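Putative lipoprotein (Bacteroides ovatus, PDB 3OQQ) is of unknown function but binds calcium ions and is probably a lipoprotein that works outside the cell. Local coordinates at residues Pro136-Ser141 / Glu145-Val150; Leu180-Val185 / Thr191-Val196; Phe336-Val339 / Lys343-His346. One frame throughout, in Å; residues are numbered along the deposited sequence.

Contact 1. Residues Pro136-Ser141 / Glu145-Val150. With CA (calcium ion), chain B; CA (calcium ion), chain C.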
loop_
_atom_site.group_PDB
_atom_site.type_symbol
_atom_site.label_atom_id
_atom_site.label_comp_id
_atom_site.label_asym_id
_atom_site.label_seq_id
_atom_site.Cartn_x
_atom_site.Cartn_y
_atom_site.Cartn_z
ATOM N N PRO A 136 -5.975 16.252 -16.096
ATOM C CA PRO A 136 -7.306 16.668 -15.632
ATOM C C PRO A 136 -8.474 16.260 -16.545
ATOM O O PRO A 136 -9.569 16.757 -16.333
ATOM C CB PRO A 136 -7.156 18.195 -15.553
ATOM C CG PRO A 136 -6.247 18.514 -16.678
ATOM C CD PRO A 136 -5.262 17.383 -16.728
ATOM N N ILE A 137 -8.267 15.332 -17.503
ATOM C CA ILE A 137 -9.316 14.856 -18.407
ATOM C C ILE A 137 -9.898 13.533 -17.888
ATOM O O ILE A 137 -9.146 12.660 -17.431
ATOM C CB ILE A 137 -8.798 14.720 -19.869
ATOM C CG1 ILE A 137 -8.285 16.082 -20.395
ATOM C CG2 ILE A 137 -9.903 14.130 -20.814
ATOM C CD1 ILE A 137 -7.448 15.985 -21.630
ATOM N N GLN A 138 -11.226 13.393 -17.978
ATOM C CA GLN A 138 -11.969 12.204 -17.546
ATOM C C GLN A 138 -13.338 12.145 -18.192
ATOM O O GLN A 138 -13.935 13.190 -18.450
ATOM C CB GLN A 138 -12.155 12.213 -16.028
ATOM C CG GLN A 138 -12.095 10.820 -15.392
ATOM C CD GLN A 138 -12.047 10.874 -13.875
ATOM O OE1 GLN A 138 -12.506 11.825 -13.245
ATOM N NE2 GLN A 138 -11.580 9.811 -13.254
ATOM N N LEU A 139 -13.866 10.931 -18.415
ATOM C CA LEU A 139 -15.226 10.790 -18.930
ATOM C C LEU A 139 -16.209 11.314 -17.874
ATOM O O LEU A 139 -15.919 11.180 -16.682
ATOM C CB LEU A 139 -15.528 9.299 -19.253
ATOM C CG LEU A 139 -14.852 8.704 -20.486
ATOM C CD1 LEU A 139 -14.792 7.181 -20.399
ATOM C CD2 LEU A 139 -15.548 9.152 -21.773
ATOM N N ASP A 140 -17.364 11.895 -18.288
ATOM C CA ASP A 140 -18.394 12.336 -17.327
ATOM C C ASP A 140 -18.743 11.152 -16.430
ATOM O O ASP A 140 -18.693 11.281 -15.204
ATOM C CB ASP A 140 -19.648 12.905 -18.025
ATOM C CG ASP A 140 -19.506 14.335 -18.514
ATOM O OD1 ASP A 140 -18.882 15.158 -17.788
ATOM O OD2 ASP A 140 -20.055 14.648 -19.601
ATOM N N SER A 141 -18.958 9.964 -17.038
ATOM C CA SER A 141 -19.144 8.729 -16.259
ATOM C C SER A 141 -17.734 8.216 -16.035
ATOM O O SER A 141 -17.220 7.401 -16.810
ATOM C CB SER A 141 -20.046 7.733 -16.983
ATOM O OG SER A 141 -21.305 8.320 -17.265
ATOM N N GLU A 145 -13.981 4.636 -17.338
ATOM C CA GLU A 145 -12.530 4.521 -17.558
ATOM C C GLU A 145 -12.136 3.112 -17.151
ATOM O O GLU A 145 -12.895 2.489 -16.402
ATOM C CB GLU A 145 -11.736 5.577 -16.733
ATOM C CG GLU A 145 -12.052 7.040 -17.042
ATOM C CD GLU A 145 -11.697 7.607 -18.404
ATOM O OE1 GLU A 145 -11.339 6.833 -19.319
ATOM O OE2 GLU A 145 -11.822 8.841 -18.566
ATOM N N ASP A 146 -10.982 2.591 -17.629
ATOM C CA ASP A 146 -10.603 1.214 -17.316
ATOM C C ASP A 146 -9.835 1.048 -15.970
ATOM O O ASP A 146 -9.765 -0.077 -15.453
ATOM C CB ASP A 146 -9.835 0.542 -18.489
ATOM C CG ASP A 146 -8.568 1.197 -19.039
ATOM O OD1 ASP A 146 -8.100 2.200 -18.452
ATOM O OD2 ASP A 146 -8.045 0.702 -20.050
ATOM N N PHE A 147 -9.283 2.140 -15.412
ATOM C CA PHE A 147 -8.540 2.155 -14.134
ATOM C C PHE A 147 -7.404 1.119 -14.089
ATOM O O PHE A 147 -7.153 0.533 -13.036
ATOM C CB PHE A 147 -9.468 1.987 -12.911
ATOM C CG PHE A 147 -10.080 3.307 -12.495
ATOM C CD1 PHE A 147 -11.242 3.782 -13.112
ATOM C CD2 PHE A 147 -9.466 4.102 -11.526
ATOM C CE1 PHE A 147 -11.786 5.025 -12.757
ATOM C CE2 PHE A 147 -10.009 5.343 -11.168
ATOM C CZ PHE A 147 -11.158 5.801 -11.792
ATOM N N ASN A 148 -6.693 0.928 -15.202
ATOM C CA ASN A 148 -5.571 -0.024 -15.186
ATOM C C ASN A 148 -4.302 0.638 -15.726
ATOM O O ASN A 148 -3.333 -0.054 -16.019
ATOM C CB ASN A 148 -5.915 -1.287 -15.981
ATOM C CG ASN A 148 -6.058 -0.977 -17.448
ATOM O OD1 ASN A 148 -5.780 0.142 -17.870
ATOM N ND2 ASN A 148 -6.448 -1.946 -18.251
ATOM N N ASP A 149 -4.328 1.976 -15.901
ATOM C CA ASP A 149 -3.209 2.747 -16.482
ATOM C C ASP A 149 -1.920 2.529 -15.724
ATOM O O ASP A 149 -0.859 2.429 -16.351
ATOM C CB ASP A 149 -3.575 4.219 -16.606
ATOM C CG ASP A 149 -4.838 4.367 -17.458
ATOM O OD1 ASP A 149 -5.264 3.351 -18.093
ATOM O OD2 ASP A 149 -5.417 5.466 -17.469
ATOM N N VAL A 150 -2.017 2.404 -14.386
ATOM C CA VAL A 150 -0.938 1.989 -13.496
ATOM C C VAL A 150 -1.598 1.125 -12.429
ATOM O O VAL A 150 -2.554 1.546 -11.767
ATOM C CB VAL A 150 -0.011 3.075 -12.872
ATOM C CG1 VAL A 150 1.144 2.409 -12.110
ATOM C CG2 VAL A 150 0.550 4.029 -13.928
HETATM CA CA CA B . -5.812 1.600 -19.767
HETATM CA CA CA C . -7.503 4.648 -18.623
HETATM O O HOH W 1 -9.737 4.688 -19.549
HETATM O O HOH W 2 -6.617 3.972 -20.704
HETATM O O HOH W 3 -6.863 6.590 -19.846
#
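Glu145 OE2 takes the backbone N-H of Leu139 in a bond of 2.9 Å between OE2 and Leu139 N, with 154° at the hydrogen. The donor comes to the anti side of the oxygen, 34° out of the carboxylate plane, and so arrives tilted. Carbon crowds the same oxygen: Gln138 CA lies 3.5 Å and Leu139 CG 3.6 Å from Glu145 OE2. Leu139 CD1 rests against OE1, and Gln138 CG crosses the Glu145 chain near its CG and OE2. A bend at the second torsion of Glu145 (chi2 -66°) turns the carboxylate toward Leu139. Gln138 spends its own amide elsewhere, on Thr383 O and Ser382 OG.

The other oxygen faces the metal site. Glu145 OE1 accepts a hydrogen bond from water 1 at 2.7 Å, and that water in turn accepts from the backbone N of Asp146. Water 1 is also a ligand of the chain C calcium, so Glu145 stands in its second shell. The whole contact belongs to the loop between strands 122-131 and 150-161, which supplies Asp146, Asn148 and Asp149 to a two-calcium site. Asp146 OD1 bridges the metals, 2.5 Å from the chain C calcium and 2.7 Å from the chain B calcium, and Asp149 OD1 bridges them as well. Each aspartate then gives its OD2 to one ion alone: Asp146 to the chain B calcium, Asp149 to the chain C calcium. Glu132 completes the protein ligands of the latter, while Asn148, Gly186 and Glu397 join the former. With an alanine in place of Glu145, the Leu139 N-H would probably lose its acceptor and water 1 one of the partners that fix it on the calcium. At the end of the loop, Asp149 and Val150 both face Phe131 in a classic beta bulge.

Contact 2. Residues Leu180-Val185 / Thr191-Val196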
loop_
_atom_site.group_PDB
_atom_site.type_symbol
_atom_site.label_atom_id
_atom_site.label_comp_id
_atom_site.label_asym_id
_atom_site.label_seq_id
_atom_site.Cartn_x
_atom_site.Cartn_y
_atom_site.Cartn_z
ATOM N N LEU A 180 6.541 -2.131 -3.253
ATOM C CA LEU A 180 5.718 -1.613 -4.347
ATOM C C LEU A 180 5.968 -2.524 -5.526
ATOM O O LEU A 180 7.125 -2.629 -5.988
ATOM C CB LEU A 180 6.072 -0.150 -4.692
ATOM C CG LEU A 180 5.924 0.919 -3.604
ATOM C CD1 LEU A 180 6.544 2.215 -4.055
ATOM C CD2 LEU A 180 4.461 1.131 -3.216
ATOM N N ASP A 181 4.928 -3.266 -5.944
ATOM C CA ASP A 181 5.043 -4.257 -7.024
ATOM C C ASP A 181 4.209 -3.870 -8.209
ATOM O O ASP A 181 2.995 -3.769 -8.063
ATOM C CB ASP A 181 4.608 -5.658 -6.523
ATOM C CG ASP A 181 5.431 -6.163 -5.364
ATOM O OD1 ASP A 181 6.605 -5.705 -5.213
ATOM O OD2 ASP A 181 4.905 -6.971 -4.578
ATOM N N VAL A 182 4.845 -3.693 -9.387
ATOM C CA VAL A 182 4.145 -3.318 -10.624
ATOM C C VAL A 182 3.376 -4.514 -11.176
ATOM O O VAL A 182 3.971 -5.480 -11.657
ATOM C CB VAL A 182 5.071 -2.724 -11.715
ATOM C CG1 VAL A 182 4.243 -2.205 -12.897
ATOM C CG2 VAL A 182 5.952 -1.622 -11.155
ATOM N N ARG A 183 2.056 -4.406 -11.196
ATOM C CA ARG A 183 1.236 -5.467 -11.729
ATOM C C ARG A 183 0.923 -5.199 -13.208
ATOM O O ARG A 183 0.964 -6.125 -14.004
ATOM C CB ARG A 183 -0.018 -5.634 -10.839
ATOM C CG ARG A 183 -1.299 -5.893 -11.545
ATOM C CD ARG A 183 -2.044 -7.077 -11.005
ATOM N NE ARG A 183 -2.431 -7.056 -9.587
ATOM C CZ ARG A 183 -3.648 -6.756 -9.136
ATOM N NH1 ARG A 183 -4.599 -6.342 -9.982
ATOM N NH2 ARG A 183 -3.932 -6.877 -7.839
ATOM N N ALA A 184 0.625 -3.954 -13.585
ATOM C CA ALA A 184 0.297 -3.630 -14.976
ATOM C C ALA A 184 0.477 -2.148 -15.254
ATOM O O ALA A 184 0.352 -1.333 -14.334
ATOM C CB ALA A 184 -1.159 -4.025 -15.282
ATOM N N VAL A 185 0.648 -1.804 -16.556
ATOM C CA VAL A 185 0.721 -0.427 -17.038
ATOM C C VAL A 185 -0.170 -0.356 -18.293
ATOM O O VAL A 185 0.276 -0.665 -19.391
ATOM C CB VAL A 185 2.161 0.113 -17.266
ATOM C CG1 VAL A 185 2.140 1.592 -17.645
ATOM C CG2 VAL A 185 3.042 -0.103 -16.035
ATOM N N THR A 191 4.997 6.902 -16.466
ATOM C CA THR A 191 6.440 6.724 -16.361
ATOM C C THR A 191 6.871 6.374 -14.939
ATOM O O THR A 191 7.888 5.715 -14.768
ATOM C CB THR A 191 7.160 8.007 -16.818
ATOM O OG1 THR A 191 6.634 9.111 -16.083
ATOM C CG2 THR A 191 7.011 8.276 -18.327
ATOM N N VAL A 192 6.155 6.894 -13.929
ATOM C CA VAL A 192 6.528 6.736 -12.521
ATOM C C VAL A 192 5.317 6.373 -11.668
ATOM O O VAL A 192 4.202 6.778 -11.977
ATOM C CB VAL A 192 7.188 8.052 -11.955
ATOM C CG1 VAL A 192 7.677 7.868 -10.512
ATOM C CG2 VAL A 192 8.333 8.567 -12.836
ATOM N N LEU A 193 5.558 5.604 -10.589
ATOM C CA LEU A 193 4.632 5.337 -9.496
ATOM C C LEU A 193 5.377 5.716 -8.224
ATOM O O LEU A 193 6.608 5.713 -8.201
ATOM C CB LEU A 193 4.059 3.922 -9.448
ATOM C CG LEU A 193 4.966 2.731 -9.145
ATOM C CD1 LEU A 193 5.090 2.490 -7.665
ATOM C CD2 LEU A 193 4.384 1.489 -9.753
ATOM N N GLY A 194 4.656 6.078 -7.190
ATOM C CA GLY A 194 5.318 6.448 -5.947
ATOM C C GLY A 194 4.378 6.607 -4.780
ATOM O O GLY A 194 3.164 6.395 -4.895
ATOM N N VAL A 195 4.942 7.028 -3.653
ATOM C CA VAL A 195 4.162 7.236 -2.445
ATOM C C VAL A 195 4.864 8.282 -1.610
ATOM O O VAL A 195 6.082 8.373 -1.604
ATOM C CB VAL A 195 3.913 5.899 -1.632
ATOM C CG1 VAL A 195 5.213 5.279 -1.105
ATOM C CG2 VAL A 195 2.905 6.098 -0.489
ATOM N N VAL A 196 4.078 9.086 -0.950
ATOM C CA VAL A 196 4.530 10.004 0.068
ATOM C C VAL A 196 4.129 9.342 1.381
ATOM O O VAL A 196 2.946 9.042 1.566
ATOM C CB VAL A 196 3.925 11.428 -0.042
ATOM C CG1 VAL A 196 4.361 12.271 1.149
ATOM C CG2 VAL A 196 4.270 12.108 -1.368
#
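Leu193 pushes its forked end between Leu180 and Val182, and these three side chains carry most of the packing between the two segments, where one beta sheet lies on another. Strand 180-184 runs in the sheet with strands 150-161 and 298-307, whereas strand 191-196 is part of a six-stranded antiparallel sheet. No hydrogen bond joins the two segments; their axes pass 9.1 Å apart with the N-to-C directions at 146°, the face-to-face spacing of a beta sandwich.

The bump is the leucine fork. With CG set between the backbone N and the carbonyl carbon (chi1 67°), Leu193 stands up from its strand and spreads its two methyls toward different neighbours. CD1 meets Leu180, 3.9 Å from CD1 of that residue and a little farther from its CB. The two leucine side chains run past each other antiparallel. Phe152 of the facing sheet and Leu271 of its own sheet also touch Leu193.

Leu180 CD1 also reaches Val195 CG1, a looser touch at 4.5 Å; other neighbours of Leu180 include Phe152 and Tyr154. Farther along the same strand, Arg183 and Ala184 both face Val151 in a classic beta bulge. Between these points Val182 presents one branch to the opposite sheet. Its chi1 of -173° puts CG1 anti to the backbone N and leaves CG2 anti to the carbonyl carbon, where it meets the second methyl of Leu193 as the side chains cross, with Val182 CG2 and Leu193 CD2 3.8 Å apart.

Contact 3. Residues Phe336-Val339 / Lys343-His346. With PGE (triethylene glycol), chain G.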
loop_
_atom_site.group_PDB
_atom_site.type_symbol
_atom_site.label_atom_id
_atom_site.label_comp_id
_atom_site.label_asym_id
_atom_site.label_seq_id
_atom_site.Cartn_x
_atom_site.Cartn_y
_atom_site.Cartn_z
ATOM N N PHE A 336 0.766 7.936 -5.679
ATOM C CA PHE A 336 0.689 8.774 -6.879
ATOM C C PHE A 336 1.388 8.111 -8.043
ATOM O O PHE A 336 2.170 7.171 -7.860
ATOM C CB PHE A 336 1.315 10.194 -6.640
ATOM C CG PHE A 336 2.802 10.265 -6.335
ATOM C CD1 PHE A 336 3.265 10.196 -5.024
ATOM C CD2 PHE A 336 3.732 10.441 -7.355
ATOM C CE1 PHE A 336 4.628 10.285 -4.739
ATOM C CE2 PHE A 336 5.097 10.536 -7.070
ATOM C CZ PHE A 336 5.540 10.436 -5.766
ATOM N N ILE A 337 1.133 8.658 -9.238
ATOM C CA ILE A 337 1.806 8.296 -10.461
ATOM C C ILE A 337 2.268 9.571 -11.186
ATOM O O ILE A 337 1.747 10.669 -10.934
ATOM C CB ILE A 337 0.986 7.382 -11.402
ATOM C CG1 ILE A 337 -0.342 8.065 -11.903
ATOM C CG2 ILE A 337 0.772 6.001 -10.751
ATOM C CD1 ILE A 337 -0.807 7.628 -13.186
ATOM N N LYS A 338 3.270 9.410 -12.065
ATOM C CA LYS A 338 3.698 10.455 -12.982
ATOM C C LYS A 338 3.580 9.942 -14.402
ATOM O O LYS A 338 3.725 8.741 -14.668
ATOM C CB LYS A 338 5.116 10.972 -12.730
ATOM C CG LYS A 338 5.305 11.725 -11.443
ATOM C CD LYS A 338 6.454 12.707 -11.627
ATOM C CE LYS A 338 7.500 12.542 -10.587
ATOM N NZ LYS A 338 8.558 13.580 -10.736
ATOM N N VAL A 339 3.248 10.856 -15.302
ATOM C CA VAL A 339 3.131 10.555 -16.723
ATOM C C VAL A 339 4.171 11.388 -17.444
ATOM O O VAL A 339 4.646 12.396 -16.890
ATOM C CB VAL A 339 1.691 10.769 -17.265
ATOM C CG1 VAL A 339 0.675 9.943 -16.466
ATOM C CG2 VAL A 339 1.310 12.242 -17.278
ATOM N N LYS A 343 3.731 15.412 -15.166
ATOM C CA LYS A 343 2.427 15.593 -14.547
ATOM C C LYS A 343 2.237 14.497 -13.465
ATOM O O LYS A 343 2.461 13.318 -13.728
ATOM C CB LYS A 343 1.351 15.504 -15.623
ATOM C CG LYS A 343 0.067 16.227 -15.322
ATOM C CD LYS A 343 -1.061 15.639 -16.145
ATOM C CE LYS A 343 -0.994 15.959 -17.617
ATOM N NZ LYS A 343 -1.901 15.081 -18.389
ATOM N N GLU A 344 1.872 14.907 -12.254
ATOM C CA GLU A 344 1.717 14.066 -11.075
ATOM C C GLU A 344 0.243 13.924 -10.728
ATOM O O GLU A 344 -0.465 14.930 -10.615
ATOM C CB GLU A 344 2.504 14.734 -9.932
ATOM C CG GLU A 344 2.945 13.856 -8.784
ATOM C CD GLU A 344 3.495 14.695 -7.649
ATOM O OE1 GLU A 344 4.693 15.050 -7.689
ATOM O OE2 GLU A 344 2.700 15.083 -6.767
ATOM N N ILE A 345 -0.230 12.668 -10.592
ATOM C CA ILE A 345 -1.633 12.369 -10.291
ATOM C C ILE A 345 -1.716 11.652 -8.942
ATOM O O ILE A 345 -0.972 10.727 -8.703
ATOM C CB ILE A 345 -2.281 11.538 -11.451
ATOM C CG1 ILE A 345 -2.030 12.220 -12.819
ATOM C CG2 ILE A 345 -3.799 11.273 -11.222
ATOM C CD1 ILE A 345 -2.294 11.354 -14.078
ATOM N N HIS A 346 -2.609 12.101 -8.061
ATOM C CA HIS A 346 -2.873 11.464 -6.771
ATOM C C HIS A 346 -4.351 11.047 -6.748
ATOM O O HIS A 346 -5.115 11.449 -7.631
ATOM C CB HIS A 346 -2.550 12.438 -5.615
ATOM C CG HIS A 346 -1.095 12.791 -5.498
ATOM N ND1 HIS A 346 -0.352 12.375 -4.428
ATOM C CD2 HIS A 346 -0.307 13.527 -6.318
ATOM C CE1 HIS A 346 0.863 12.869 -4.613
ATOM N NE2 HIS A 346 0.940 13.558 -5.745
HETATM C C1 PGE G . 7.879 15.775 -8.139
HETATM O O1 PGE G . 6.855 15.771 -9.178
HETATM C C2 PGE G . 8.033 14.473 -7.393
HETATM O O2 PGE G . 9.066 13.745 -7.986
HETATM C C3 PGE G . 9.925 13.002 -7.137
HETATM C C4 PGE G . 11.047 12.387 -7.966
HETATM O O4 PGE G . 10.559 11.750 -12.509
HETATM C C6 PGE G . 10.723 10.894 -11.317
HETATM C C5 PGE G . 11.398 11.519 -10.193
HETATM O O3 PGE G . 10.484 11.709 -9.102
#
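The His346 ring carries Phe336 CB over the centre of one face, 3.4 Å from the ring centroid and 10° off its normal, a CH-pi contact. The planes of the Phe336 and His346 rings are 27° apart and offset, centroids 5.0 Å from each other, with little overlap. At the histidine's edge NE2 donates to Glu344 OE2 at 2.5 Å, the acceptor lying nearly in the ring plane; ND1 bonds to Asn334 OD1, which with Glu344 fixes the turn of the imidazole. The CG of Glu344 also packs on Phe336 CD2.

Strands 333-339 and 343-346 form a beta hairpin, with 343-346 at the outer edge of the six-stranded sheet. Ile337 and Ile345 make a hydrogen-bonded pair, Ile345 N to Ile337 O at 2.8 Å and Ile337 N to Ile345 O at 3.0 Å; Val339 N donates to Lys343 O, also at 3.0 Å. The isoleucine side chains lie side by side on the other face of the sheet, covered by Phe131, and Val339 CG1 lies across from Ile345 CD1.

On the histidine's face, Lys338 and Glu344 share a triethylene glycol, probably from the crystallisation liquor: Lys338 NZ donates to its O2 at 2.8 Å, while its O1 donates to Glu344 OE1.

How the contacts relate
Contact 1 lies at the surface and is ruled by charge, metal and water; contact 2 is buried and purely apolar; contact 3 is largely buried too, but mixes backbone bonds with a polar face. Contacts 2 and 3 share the six-stranded sheet, where strands 190-198 and 333-339 are neighbours: Val192 O lies 2.8 Å from Lys338 N, probably a hydrogen bond. Contact 2 joins that sheet to the facing one, whereas contact 3 builds its edge. Val150, where the calcium loop turns into strand, ties contact 1 to both, its CB packing 3.7 Å from Ile337 CG2 and its CG1 touching CD2 of Leu193.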